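Local atomic coordinates of aminotransferase (Streptomyces pactum, PDB entry 4ZM4), a protein that belongs to the class-III aminotransferases, pyridoxal-phosphate-dependent enzymes of fold type I in which two subunits pair to build the active sites. Residues Arg118-Gly123 with Pro286-Gly291; Leu142-Glu147 with Asp210-Val215; Val217-Ala222 with Phe250-Thr255; Gly225-Ala230 with His361-Gly366. The protein carries 1 engineered substitution. All blocks are in the same frame, centred on the assembly; numbering follows the deposited sequence.

Contacts 1, 2 and 3 belong to one mixed sheet of the large domain, and contact 4 joins a loop leaving that sheet to a separate small antiparallel one. Contacts 1 and 3 share the bound ligand P3B: contact 1 meets its phosphate and contact 3 its pyridine ring, with centres about 15 Å apart and Gly123 CA resting 4.0 Å from Val253 CG2. Contact 2 lies further out, yet its Phe146 CD2 packs at 3.7 Å on Val217 CG2 of contact 3. Contact 4 continues from contact 3, where Val220 CG1 meets Val226 CG1 and Leu221 N probably bonds to Ile227 O at 3.1 Å. Contacts 1 and 4 are farthest apart, centres about 25 Å.

Contact 1: Arg118-Gly123 with Pro286-Gly291; sequences RFANSG and PVAAFG. With P3B ((3E,4R,5R)-4,5-dihydroxy-3-{[(Z)-{3-hydroxy-2-methyl-5-[(phosphonooxy)methyl]pyridin-4(1H)-ylidene}methyl]imino}cyclohex-1-ene-1-carboxylic acid), chain H.
The carbonyl oxygen of Ala288 is gripped by three groups of the facing strand. Ala120 N gives it a hydrogen bond of 2.9 Å, Phe119 CA adds a CA-H...O contact, and the edge of the Phe119 ring brings CD1 to 3.4 Å from Ala288 O. The N-H of Ala120 comes in 52° above the carbonyl plane, and the return bond from Ala288 N to Ala120 O is also tilted out of plane. The other hydrogen-bonded pair, Arg118 with Phe290, is more nearly axial: Arg118 N meets Phe290 O at 2.9 Å. Between these pairs the antiparallel strands draw together at the non-hydrogen-bonded pair, Phe119 and Ala289, with CA atoms 4.2 Å apart. On their face Phe119 CD1 packs against Ala289 CB at 3.8 Å, and Val287 CG2 fills in beside it. The opposite face carries Arg118, Ala120, Ala288 and Phe290. There chi1 of 67° sets the Phe290 ring between its own N and carbonyl carbon, from where CE1 reaches Arg118 CB at 4.1 Å. The extended Arg118 chain carries its guanidinium away to Ala26, Ser30 and Ser32 of the second subunit. Past the strand ends a water donates to both Asn121 OD1 and Pro286 O, joining the two loops. Ser122 OG caps helix 123-138 at Glu125 N and is hydrogen-bonded to Glu125 OE2 of the second subunit, and Gly123 N bonds to P3B OAC at 3.1 Å. A phosphate held at a helix N-terminus, where the helix dipole would probably favour its negative charge, is characteristic of the cofactor site in fold type I enzymes.

Contact 2: Leu142-Glu147 with Asp210-Val215; sequences LVVTFE and DRIAAV
Val144 and Val215 stand side by side on one face of two parallel strands, with Val144 CB 4.0 Å from Val215 CG2. Val144 CG2 settles against the Ile212 side chain, touching CD1 at 3.9 Å and meeting the CG2 branch as well. On the far side of this row Val215 CG1 is met by Phe146 CE2 at 3.8 Å, since chi1 of -64° lets the ring end reach back toward the neighbouring strand. At the other end Leu142 offers a single methyl to two partners: CD2 packs on Ile212 CG1 at 3.8 Å and sits over the centre of the Arg211 guanidinium, 4.0 Å from CZ. Arg211 NH1 forms a salt bridge to Asp208. Ala213 N bonds to Leu142 O at 2.8 Å, with a weak second bond from Ala214 N to the same oxygen, while Val144 N takes Ala214 O at 2.9 Å. Strands 142-146 and 212-217 are parallel neighbours in the mixed seven-stranded sheet of the large domain, with helix 198-208 packed on the valine face. The chemistry is therefore a hydrocarbon core on backbone bonds, and the one charged group touching across it, Arg211, lies at the solvent-exposed end.

Contact 3: Val217-Ala222 with Phe250-Thr255; sequences VEPVLA and FDEVIT. With P3B ((3E,4R,5R)-4,5-dihydroxy-3-{[(Z)-{3-hydroxy-2-methyl-5-[(phosphonooxy)methyl]pyridin-4(1H)-ylidene}methyl]imino}cyclohex-1-ene-1-carboxylic acid), chain H.
Val217 and Phe250 are paired at the C-terminal ends of two neighbouring parallel strands joined by a beta-alpha-beta connection, the sheet edge at which fold type I enzymes hold their cofactor. Packing is closest here. Asp251 N bonds to Val217 O at 2.8 Å, and Val217 CG1 lies alongside the Phe250 ring, 3.6 Å from CD1. Pro219 rides over one face of that ring, placing CG 3.9 Å from the centroid in a CH-pi contact that leans toward the rim, 27° off the normal. The same proline sets its CD 3.3 Å from Asp251 O, so its ring is wedged between an aromatic face and a carbonyl.

Beyond the strand ends the chains part, and Val220 CA and Thr255 CA stand 7.0 Å from each other. A few apolar contacts bridge the gap: Val220 CB with Thr255 CG2, and Ala222 CB with Ile254 CG2 at 3.8 Å. Each chain instead braces itself. Ala222 N bonds to Glu218 OE1 on the syn side of the carboxylate, and Thr255 OG1 donates to Glu252 OE1. The looser side opens not to solvent but to the ligand P3B, whose pyridine has the Val253 side chain over one face, with Ile254 CD1 near its hydroxyl oxygen. Asp251 has CG anti to its own N, chi1 -174°, which sends the carboxylate to the pyridine. OD1 closes an Asx turn by accepting from Val253 N, and His151 ND1 holds the second oxygen, which P3B NAP meets as a donor: Asp251 OD2 to NAP is 2.6 Å.

Contact 4: Gly225-Ala230 with His361-Gly366; sequences GVIPPA and HINRVG
Val226 and Asn363 pack the loop between strand 212-217 and helix 233-244 of the large domain on the small three-stranded antiparallel sheet, probably part of the family's small domain. Apolar packing comes first. Val226 CG1, anti to its own N with chi1 170°, meets Val365 CG2 at 4.0 Å, the two side chains crossing at a slant. Pro228 CB comes to the same methyl, Val365 CG2, at 4.2 Å, so one branch of the valine serves both loop residues.

A carbon-oxygen contact forms the second group: the carbonyl of Val226 presses on Asn363, its O lying 3.2 Å from CB. No hydrogen bond links the two segments.

Bonds within the strand segment make up the third group. His361 NE2 points in its ring plane at Asn363 OD1, a weak bond of 3.1 Å. Arg364 lies on the other side of the strand, and its NH1 donates to Gly366 O at 2.9 Å with the oxygen close to the guanidinium plane. Its NE and NH2 reach Glu346 and Glu339 in salt bridges to helix 334-355.

Polar ties to the loop come from neighbours: Ser370 OG receives Val226 N, and Trp195 NE1 donates to Ile227 O. With 216 Å² buried, the segments meet through apolar packing and a close carbonyl-carbon contact, while hydrogen bonds and salt bridges run within 361-366 or to surrounding residues.

Contact 1: Arg118-Gly123 with Pro286-Gly291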
# COMPACT_ATOMS: atom_id res chain seq x y z
N ARG B 118 1.62 -2.52 -14.10
CA ARG B 118 0.56 -2.80 -13.14
C ARG B 118 0.72 -1.84 -11.98
O ARG B 118 1.81 -1.38 -11.69
CB ARG B 118 0.61 -4.23 -12.67
CG ARG B 118 0.07 -5.21 -13.71
CD ARG B 118 -0.55 -6.42 -13.06
NE ARG B 118 -0.87 -7.47 -14.01
CZ ARG B 118 -1.50 -8.60 -13.68
NH1 ARG B 118 -1.88 -8.83 -12.41
NH2 ARG B 118 -1.77 -9.51 -14.61
N PHE B 119 -0.41 -1.46 -11.40
CA PHE B 119 -0.44 -0.51 -10.30
C PHE B 119 -0.52 -1.21 -8.96
O PHE B 119 -0.96 -2.35 -8.85
CB PHE B 119 -1.62 0.44 -10.44
CG PHE B 119 -1.50 1.37 -11.61
CD1 PHE B 119 -0.69 2.51 -11.52
CD2 PHE B 119 -2.13 1.10 -12.80
CE1 PHE B 119 -0.55 3.35 -12.59
CE2 PHE B 119 -1.98 1.93 -13.87
CZ PHE B 119 -1.18 3.05 -13.77
N ALA B 120 -0.08 -0.46 -7.94
CA ALA B 120 -0.07 -0.89 -6.56
C ALA B 120 -0.37 0.33 -5.71
O ALA B 120 -0.41 1.44 -6.23
CB ALA B 120 1.29 -1.49 -6.19
N ASN B 121 -0.45 0.13 -4.40
CA ASN B 121 -0.69 1.24 -3.47
C ASN B 121 0.59 1.90 -2.98
O ASN B 121 0.54 3.01 -2.47
CB ASN B 121 -1.49 0.74 -2.27
CG ASN B 121 -2.76 0.07 -2.69
OD1 ASN B 121 -3.66 0.72 -3.23
ND2 ASN B 121 -2.86 -1.24 -2.45
N SER B 122 1.72 1.22 -3.11
CA SER B 122 2.97 1.68 -2.48
C SER B 122 4.21 1.14 -3.18
O SER B 122 4.13 0.14 -3.88
CB SER B 122 2.99 1.20 -1.05
OG SER B 122 3.09 -0.21 -1.02
N GLY B 123 5.34 1.82 -3.00
CA GLY B 123 6.59 1.33 -3.54
C GLY B 123 6.96 -0.04 -3.01
O GLY B 123 7.52 -0.87 -3.72
N PRO B 286 -1.72 7.88 -2.47
CA PRO B 286 -1.03 6.59 -2.38
C PRO B 286 -1.20 5.71 -3.62
O PRO B 286 -2.28 5.15 -3.85
CB PRO B 286 -1.63 5.95 -1.13
CG PRO B 286 -2.55 6.96 -0.56
CD PRO B 286 -2.90 7.93 -1.62
N VAL B 287 -0.16 5.67 -4.44
CA VAL B 287 -0.16 4.94 -5.71
C VAL B 287 1.26 4.68 -6.16
O VAL B 287 2.16 5.44 -5.88
CB VAL B 287 -0.93 5.70 -6.81
CG1 VAL B 287 -0.27 7.03 -7.14
CG2 VAL B 287 -1.08 4.86 -8.08
N ALA B 288 1.45 3.53 -6.81
CA ALA B 288 2.73 3.11 -7.33
C ALA B 288 2.47 2.22 -8.54
O ALA B 288 1.33 1.87 -8.83
CB ALA B 288 3.49 2.31 -6.29
N ALA B 289 3.52 1.90 -9.27
CA ALA B 289 3.42 1.02 -10.43
C ALA B 289 4.75 0.33 -10.66
O ALA B 289 5.80 0.85 -10.28
CB ALA B 289 3.03 1.83 -11.68
N PHE B 290 4.71 -0.77 -11.36
CA PHE B 290 5.93 -1.30 -11.94
C PHE B 290 5.62 -1.73 -13.35
O PHE B 290 4.50 -2.12 -13.66
CB PHE B 290 6.54 -2.44 -11.09
CG PHE B 290 5.71 -3.66 -11.04
CD1 PHE B 290 4.58 -3.71 -10.24
CD2 PHE B 290 6.06 -4.78 -11.78
CE1 PHE B 290 3.81 -4.85 -10.19
CE2 PHE B 290 5.28 -5.91 -11.74
CZ PHE B 290 4.17 -5.96 -10.93
N GLY B 291 6.62 -1.66 -14.22
CA GLY B 291 6.40 -2.01 -15.60
C GLY B 291 7.67 -2.15 -16.39
O GLY B 291 8.76 -1.92 -15.87
OAH P3B H . 6.55 1.63 0.68
PBA P3B H . 6.72 3.11 0.12
OAI P3B H . 7.06 3.91 1.34
OAC P3B H . 5.47 3.66 -0.54
OAQ P3B H . 8.05 2.93 -0.88
CAM P3B H . 9.20 2.09 -0.53
CAV P3B H . 10.28 2.61 -1.20
CAL P3B H . 10.70 1.94 -2.34
NAP P3B H . 11.76 2.47 -3.06
CAU P3B H . 12.38 3.63 -2.67
CAA P3B H . 13.45 4.13 -3.37
CAW P3B H . 12.01 4.25 -1.56
OAE P3B H . 12.66 5.38 -1.23
CAX P3B H . 10.93 3.81 -0.79
CAJ P3B H . 10.56 4.50 0.41
NAO P3B H . 11.33 5.51 0.94
CAT P3B H . 11.04 6.10 2.14
CAK P3B H . 10.08 5.65 3.08
CAS P3B H . 9.87 6.23 4.33
CAR P3B H . 8.86 5.78 5.20
OAD P3B H . 8.61 6.36 6.27
OAB P3B H . 8.23 4.78 5.01
CAN P3B H . 10.43 7.40 4.66
CAY P3B H . 11.40 8.07 3.67
OAF P3B H . 12.43 8.57 4.54
CAZ P3B H . 11.95 7.16 2.50
OAG P3B H . 12.51 7.85 1.33
O HOH W 1 -3.62 3.15 -4.82

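Contact 2: Leu142-Glu147 with Asp210-Val215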
# COMPACT_ATOMS: atom_id res chain seq x y z
N LEU B 142 17.74 -15.80 -6.84
CA LEU B 142 18.70 -14.87 -6.21
C LEU B 142 18.50 -13.44 -6.64
O LEU B 142 18.48 -13.13 -7.86
CB LEU B 142 20.11 -15.34 -6.54
CG LEU B 142 21.29 -14.61 -5.90
CD1 LEU B 142 21.24 -14.64 -4.36
CD2 LEU B 142 22.62 -15.17 -6.38
N VAL B 143 18.39 -12.53 -5.68
CA VAL B 143 18.30 -11.09 -5.99
C VAL B 143 19.48 -10.33 -5.39
O VAL B 143 19.90 -10.62 -4.27
CB VAL B 143 16.98 -10.49 -5.48
CG1 VAL B 143 16.94 -8.97 -5.66
CG2 VAL B 143 15.80 -11.13 -6.17
N VAL B 144 20.01 -9.36 -6.15
CA VAL B 144 21.15 -8.56 -5.73
C VAL B 144 20.68 -7.15 -5.36
O VAL B 144 19.87 -6.54 -6.09
CB VAL B 144 22.20 -8.43 -6.85
CG1 VAL B 144 23.29 -7.45 -6.46
CG2 VAL B 144 22.80 -9.80 -7.21
N THR B 145 21.15 -6.66 -4.21
CA THR B 145 20.88 -5.30 -3.76
C THR B 145 22.20 -4.57 -3.50
O THR B 145 23.27 -5.18 -3.48
CB THR B 145 20.08 -5.31 -2.45
OG1 THR B 145 20.84 -5.97 -1.44
CG2 THR B 145 18.79 -6.02 -2.61
N PHE B 146 22.11 -3.26 -3.29
CA PHE B 146 23.29 -2.50 -2.88
C PHE B 146 23.07 -1.88 -1.50
O PHE B 146 21.98 -1.45 -1.16
CB PHE B 146 23.64 -1.41 -3.92
CG PHE B 146 24.03 -1.97 -5.26
CD1 PHE B 146 25.35 -2.28 -5.54
CD2 PHE B 146 23.08 -2.18 -6.25
CE1 PHE B 146 25.72 -2.75 -6.78
CE2 PHE B 146 23.45 -2.70 -7.50
CZ PHE B 146 24.78 -2.97 -7.77
N GLU B 147 24.15 -1.75 -0.75
CA GLU B 147 24.10 -1.24 0.60
C GLU B 147 23.64 0.20 0.65
O GLU B 147 24.20 1.09 -0.02
CB GLU B 147 25.46 -1.35 1.28
CG GLU B 147 25.34 -1.10 2.78
CD GLU B 147 26.65 -1.24 3.50
OE1 GLU B 147 27.68 -0.81 2.94
OE2 GLU B 147 26.65 -1.75 4.63
N ASP B 210 24.78 -16.48 -13.67
CA ASP B 210 23.76 -17.42 -14.15
C ASP B 210 22.66 -17.83 -13.16
O ASP B 210 21.64 -18.39 -13.59
CB ASP B 210 24.42 -18.69 -14.70
CG ASP B 210 25.17 -19.47 -13.63
OD1 ASP B 210 26.00 -18.87 -12.90
OD2 ASP B 210 24.98 -20.71 -13.54
N ARG B 211 22.85 -17.54 -11.87
CA ARG B 211 21.82 -17.82 -10.80
C ARG B 211 21.02 -16.58 -10.42
O ARG B 211 20.13 -16.67 -9.60
CB ARG B 211 22.45 -18.25 -9.45
CG ARG B 211 23.40 -19.39 -9.43
CD ARG B 211 24.31 -19.30 -8.21
NE ARG B 211 23.55 -19.25 -6.99
CZ ARG B 211 24.01 -18.83 -5.80
NH1 ARG B 211 25.23 -18.35 -5.62
NH2 ARG B 211 23.21 -18.91 -4.76
N ILE B 212 21.36 -15.43 -10.97
CA ILE B 212 20.72 -14.18 -10.52
C ILE B 212 19.42 -13.91 -11.29
O ILE B 212 19.44 -13.70 -12.51
CB ILE B 212 21.71 -13.00 -10.62
CG1 ILE B 212 22.84 -13.21 -9.63
CG2 ILE B 212 20.98 -11.66 -10.34
CD1 ILE B 212 24.07 -12.38 -9.88
N ALA B 213 18.30 -13.85 -10.56
CA ALA B 213 17.03 -13.44 -11.14
C ALA B 213 17.02 -11.96 -11.45
O ALA B 213 16.51 -11.54 -12.49
CB ALA B 213 15.89 -13.77 -10.19
N ALA B 214 17.51 -11.13 -10.53
CA ALA B 214 17.44 -9.66 -10.68
C ALA B 214 18.52 -8.94 -9.90
O ALA B 214 18.94 -9.37 -8.84
CB ALA B 214 16.07 -9.13 -10.26
N VAL B 215 18.94 -7.81 -10.43
CA VAL B 215 19.62 -6.80 -9.67
C VAL B 215 18.63 -5.65 -9.48
O VAL B 215 18.18 -5.05 -10.47
CB VAL B 215 20.84 -6.28 -10.38
CG1 VAL B 215 21.52 -5.23 -9.52
CG2 VAL B 215 21.80 -7.43 -10.70

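Contact 3: Val217-Ala222 with Phe250-Thr255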
# COMPACT_ATOMS: atom_id res chain seq x y z
N VAL B 217 18.11 -1.75 -7.92
CA VAL B 217 18.99 -0.64 -7.66
C VAL B 217 18.27 0.72 -7.72
O VAL B 217 17.37 0.92 -8.53
CB VAL B 217 20.14 -0.67 -8.67
CG1 VAL B 217 19.62 -0.42 -10.06
CG2 VAL B 217 21.22 0.35 -8.29
N GLU B 218 18.64 1.63 -6.81
CA GLU B 218 18.29 3.04 -6.92
C GLU B 218 19.27 3.66 -7.87
O GLU B 218 20.45 3.83 -7.54
CB GLU B 218 18.38 3.77 -5.57
CG GLU B 218 17.29 3.41 -4.56
CD GLU B 218 17.38 4.26 -3.31
OE1 GLU B 218 17.48 5.52 -3.43
OE2 GLU B 218 17.37 3.69 -2.20
N PRO B 219 18.82 4.03 -9.09
CA PRO B 219 19.82 4.47 -10.08
C PRO B 219 20.61 5.69 -9.58
O PRO B 219 21.79 5.81 -9.87
CB PRO B 219 18.99 4.80 -11.32
CG PRO B 219 17.65 4.22 -11.09
CD PRO B 219 17.45 4.10 -9.62
N VAL B 220 19.95 6.58 -8.88
CA VAL B 220 20.64 7.54 -8.01
C VAL B 220 20.28 7.12 -6.59
O VAL B 220 19.10 6.97 -6.26
CB VAL B 220 20.13 8.97 -8.18
CG1 VAL B 220 20.78 9.89 -7.15
CG2 VAL B 220 20.43 9.47 -9.56
N LEU B 221 21.27 6.89 -5.75
CA LEU B 221 21.01 6.50 -4.36
C LEU B 221 20.50 7.74 -3.63
O LEU B 221 21.28 8.66 -3.38
CB LEU B 221 22.28 5.96 -3.68
CG LEU B 221 22.18 5.73 -2.16
CD1 LEU B 221 20.99 4.86 -1.81
CD2 LEU B 221 23.45 5.11 -1.59
N ALA B 222 19.22 7.76 -3.28
CA ALA B 222 18.62 8.93 -2.59
C ALA B 222 18.35 8.74 -1.08
O ALA B 222 18.42 9.71 -0.33
CB ALA B 222 17.36 9.36 -3.28
N PHE B 250 15.25 -1.00 -12.08
CA PHE B 250 15.50 0.33 -11.53
C PHE B 250 14.34 0.65 -10.62
O PHE B 250 13.18 0.71 -11.04
CB PHE B 250 15.58 1.42 -12.63
CG PHE B 250 16.91 1.52 -13.31
CD1 PHE B 250 17.95 0.65 -13.05
CD2 PHE B 250 17.12 2.49 -14.28
CE1 PHE B 250 19.17 0.74 -13.72
CE2 PHE B 250 18.32 2.59 -14.96
CZ PHE B 250 19.36 1.72 -14.67
N ASP B 251 14.66 0.87 -9.36
CA ASP B 251 13.70 1.45 -8.41
C ASP B 251 13.75 2.95 -8.61
O ASP B 251 14.60 3.61 -8.06
CB ASP B 251 14.05 1.06 -6.96
CG ASP B 251 13.03 1.51 -5.96
OD1 ASP B 251 12.13 2.29 -6.32
OD2 ASP B 251 13.12 1.07 -4.78
N GLU B 252 12.80 3.47 -9.37
CA GLU B 252 12.68 4.90 -9.58
C GLU B 252 11.55 5.54 -8.77
O GLU B 252 10.98 6.55 -9.18
CB GLU B 252 12.52 5.18 -11.07
CG GLU B 252 13.73 4.74 -11.90
CD GLU B 252 14.20 5.79 -12.87
OE1 GLU B 252 14.25 6.98 -12.47
OE2 GLU B 252 14.50 5.44 -14.04
N VAL B 253 11.25 4.97 -7.61
CA VAL B 253 10.20 5.48 -6.74
C VAL B 253 10.47 6.93 -6.41
O VAL B 253 9.57 7.75 -6.47
CB VAL B 253 10.08 4.63 -5.43
CG1 VAL B 253 9.46 5.43 -4.28
CG2 VAL B 253 9.26 3.38 -5.68
N ILE B 254 11.73 7.26 -6.17
CA ILE B 254 12.13 8.63 -5.93
C ILE B 254 12.57 9.35 -7.22
O ILE B 254 12.10 10.46 -7.49
CB ILE B 254 13.23 8.71 -4.85
CG1 ILE B 254 12.59 8.51 -3.47
CG2 ILE B 254 13.95 10.05 -4.89
CD1 ILE B 254 13.62 8.37 -2.37
N THR B 255 13.45 8.73 -8.01
CA THR B 255 14.01 9.41 -9.19
C THR B 255 13.04 9.60 -10.39
O THR B 255 13.21 10.54 -11.19
CB THR B 255 15.28 8.69 -9.71
OG1 THR B 255 14.97 7.32 -9.98
CG2 THR B 255 16.36 8.76 -8.70
OAH P3B H . 6.55 1.63 0.68
PBA P3B H . 6.72 3.11 0.12
OAI P3B H . 7.06 3.91 1.34
OAC P3B H . 5.47 3.66 -0.54
OAQ P3B H . 8.05 2.93 -0.88
CAM P3B H . 9.20 2.09 -0.53
CAV P3B H . 10.28 2.61 -1.20
CAL P3B H . 10.70 1.94 -2.34
NAP P3B H . 11.76 2.47 -3.06
CAU P3B H . 12.38 3.63 -2.67
CAA P3B H . 13.45 4.13 -3.37
CAW P3B H . 12.01 4.25 -1.56
OAE P3B H . 12.66 5.38 -1.23
CAX P3B H . 10.93 3.81 -0.79
CAJ P3B H . 10.56 4.50 0.41
NAO P3B H . 11.33 5.51 0.94
CAT P3B H . 11.04 6.10 2.14
CAK P3B H . 10.08 5.65 3.08
CAS P3B H . 9.87 6.23 4.33
CAR P3B H . 8.86 5.78 5.20
OAD P3B H . 8.61 6.36 6.27
OAB P3B H . 8.23 4.78 5.01
CAN P3B H . 10.43 7.40 4.66
CAY P3B H . 11.40 8.07 3.67
OAF P3B H . 12.43 8.57 4.54
CAZ P3B H . 11.95 7.16 2.50
OAG P3B H . 12.51 7.85 1.33

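Contact 4: Gly225-Ala230 with His361-Gly366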
# COMPACT_ATOMS: atom_id res chain seq x y z
N GLY B 225 22.18 9.79 1.45
CA GLY B 225 22.86 10.84 0.72
C GLY B 225 22.27 10.76 -0.65
O GLY B 225 21.43 9.91 -0.91
N VAL B 226 22.69 11.64 -1.53
CA VAL B 226 22.20 11.60 -2.88
C VAL B 226 23.41 11.25 -3.72
O VAL B 226 23.95 12.09 -4.42
CB VAL B 226 21.57 12.96 -3.29
CG1 VAL B 226 21.28 13.00 -4.78
CG2 VAL B 226 20.30 13.18 -2.50
N ILE B 227 23.84 10.01 -3.63
CA ILE B 227 25.03 9.57 -4.34
C ILE B 227 24.67 9.09 -5.75
O ILE B 227 24.12 7.99 -5.93
CB ILE B 227 25.79 8.46 -3.56
CG1 ILE B 227 26.09 8.95 -2.14
CG2 ILE B 227 27.09 8.11 -4.28
CD1 ILE B 227 26.67 7.90 -1.22
N PRO B 228 25.00 9.90 -6.75
CA PRO B 228 24.77 9.45 -8.10
C PRO B 228 25.67 8.28 -8.49
O PRO B 228 26.65 7.97 -7.80
CB PRO B 228 25.10 10.69 -8.95
CG PRO B 228 26.11 11.43 -8.15
CD PRO B 228 25.85 11.11 -6.70
N PRO B 229 25.33 7.60 -9.58
CA PRO B 229 26.18 6.48 -9.97
C PRO B 229 27.48 7.02 -10.55
O PRO B 229 27.47 8.05 -11.25
CB PRO B 229 25.34 5.78 -11.03
CG PRO B 229 24.53 6.88 -11.65
CD PRO B 229 24.30 7.91 -10.58
N ALA B 230 28.59 6.35 -10.27
CA ALA B 230 29.88 6.70 -10.86
C ALA B 230 29.80 6.55 -12.37
O ALA B 230 29.04 5.72 -12.89
CB ALA B 230 30.97 5.79 -10.31
N HIS B 361 29.18 18.67 3.17
CA HIS B 361 29.09 17.94 1.91
C HIS B 361 27.69 18.07 1.35
O HIS B 361 26.70 17.89 2.08
CB HIS B 361 29.42 16.46 2.08
CG HIS B 361 29.62 15.75 0.78
ND1 HIS B 361 30.81 15.78 0.10
CD2 HIS B 361 28.77 15.02 0.01
CE1 HIS B 361 30.70 15.10 -1.03
NE2 HIS B 361 29.47 14.62 -1.10
N ILE B 362 27.60 18.41 0.07
CA ILE B 362 26.32 18.63 -0.63
C ILE B 362 26.35 17.90 -1.96
O ILE B 362 27.25 18.13 -2.76
CB ILE B 362 26.08 20.13 -0.92
CG1 ILE B 362 25.99 20.93 0.38
CG2 ILE B 362 24.81 20.34 -1.73
CD1 ILE B 362 25.89 22.44 0.20
N ASN B 363 25.44 16.95 -2.15
CA ASN B 363 25.27 16.29 -3.44
C ASN B 363 23.91 16.69 -4.01
O ASN B 363 22.96 16.81 -3.27
CB ASN B 363 25.34 14.76 -3.34
CG ASN B 363 26.74 14.22 -3.06
OD1 ASN B 363 26.90 13.28 -2.26
ND2 ASN B 363 27.74 14.74 -3.76
N ARG B 364 23.83 16.90 -5.31
CA ARG B 364 22.59 17.27 -5.90
C ARG B 364 22.36 16.62 -7.28
O ARG B 364 23.28 16.51 -8.08
CB ARG B 364 22.51 18.79 -6.03
CG ARG B 364 21.14 19.30 -6.48
CD ARG B 364 21.06 20.83 -6.46
NE ARG B 364 21.95 21.43 -7.45
CZ ARG B 364 21.69 21.50 -8.76
NH1 ARG B 364 20.57 21.00 -9.27
NH2 ARG B 364 22.57 22.10 -9.57
N VAL B 365 21.14 16.18 -7.53
CA VAL B 365 20.72 15.77 -8.84
C VAL B 365 19.33 16.39 -9.02
O VAL B 365 18.32 15.86 -8.50
CB VAL B 365 20.67 14.23 -9.00
CG1 VAL B 365 20.30 13.87 -10.43
CG2 VAL B 365 22.00 13.58 -8.64
N GLY B 366 19.32 17.54 -9.71
CA GLY B 366 18.14 18.31 -9.92
C GLY B 366 17.67 18.87 -8.60
O GLY B 366 18.42 19.54 -7.91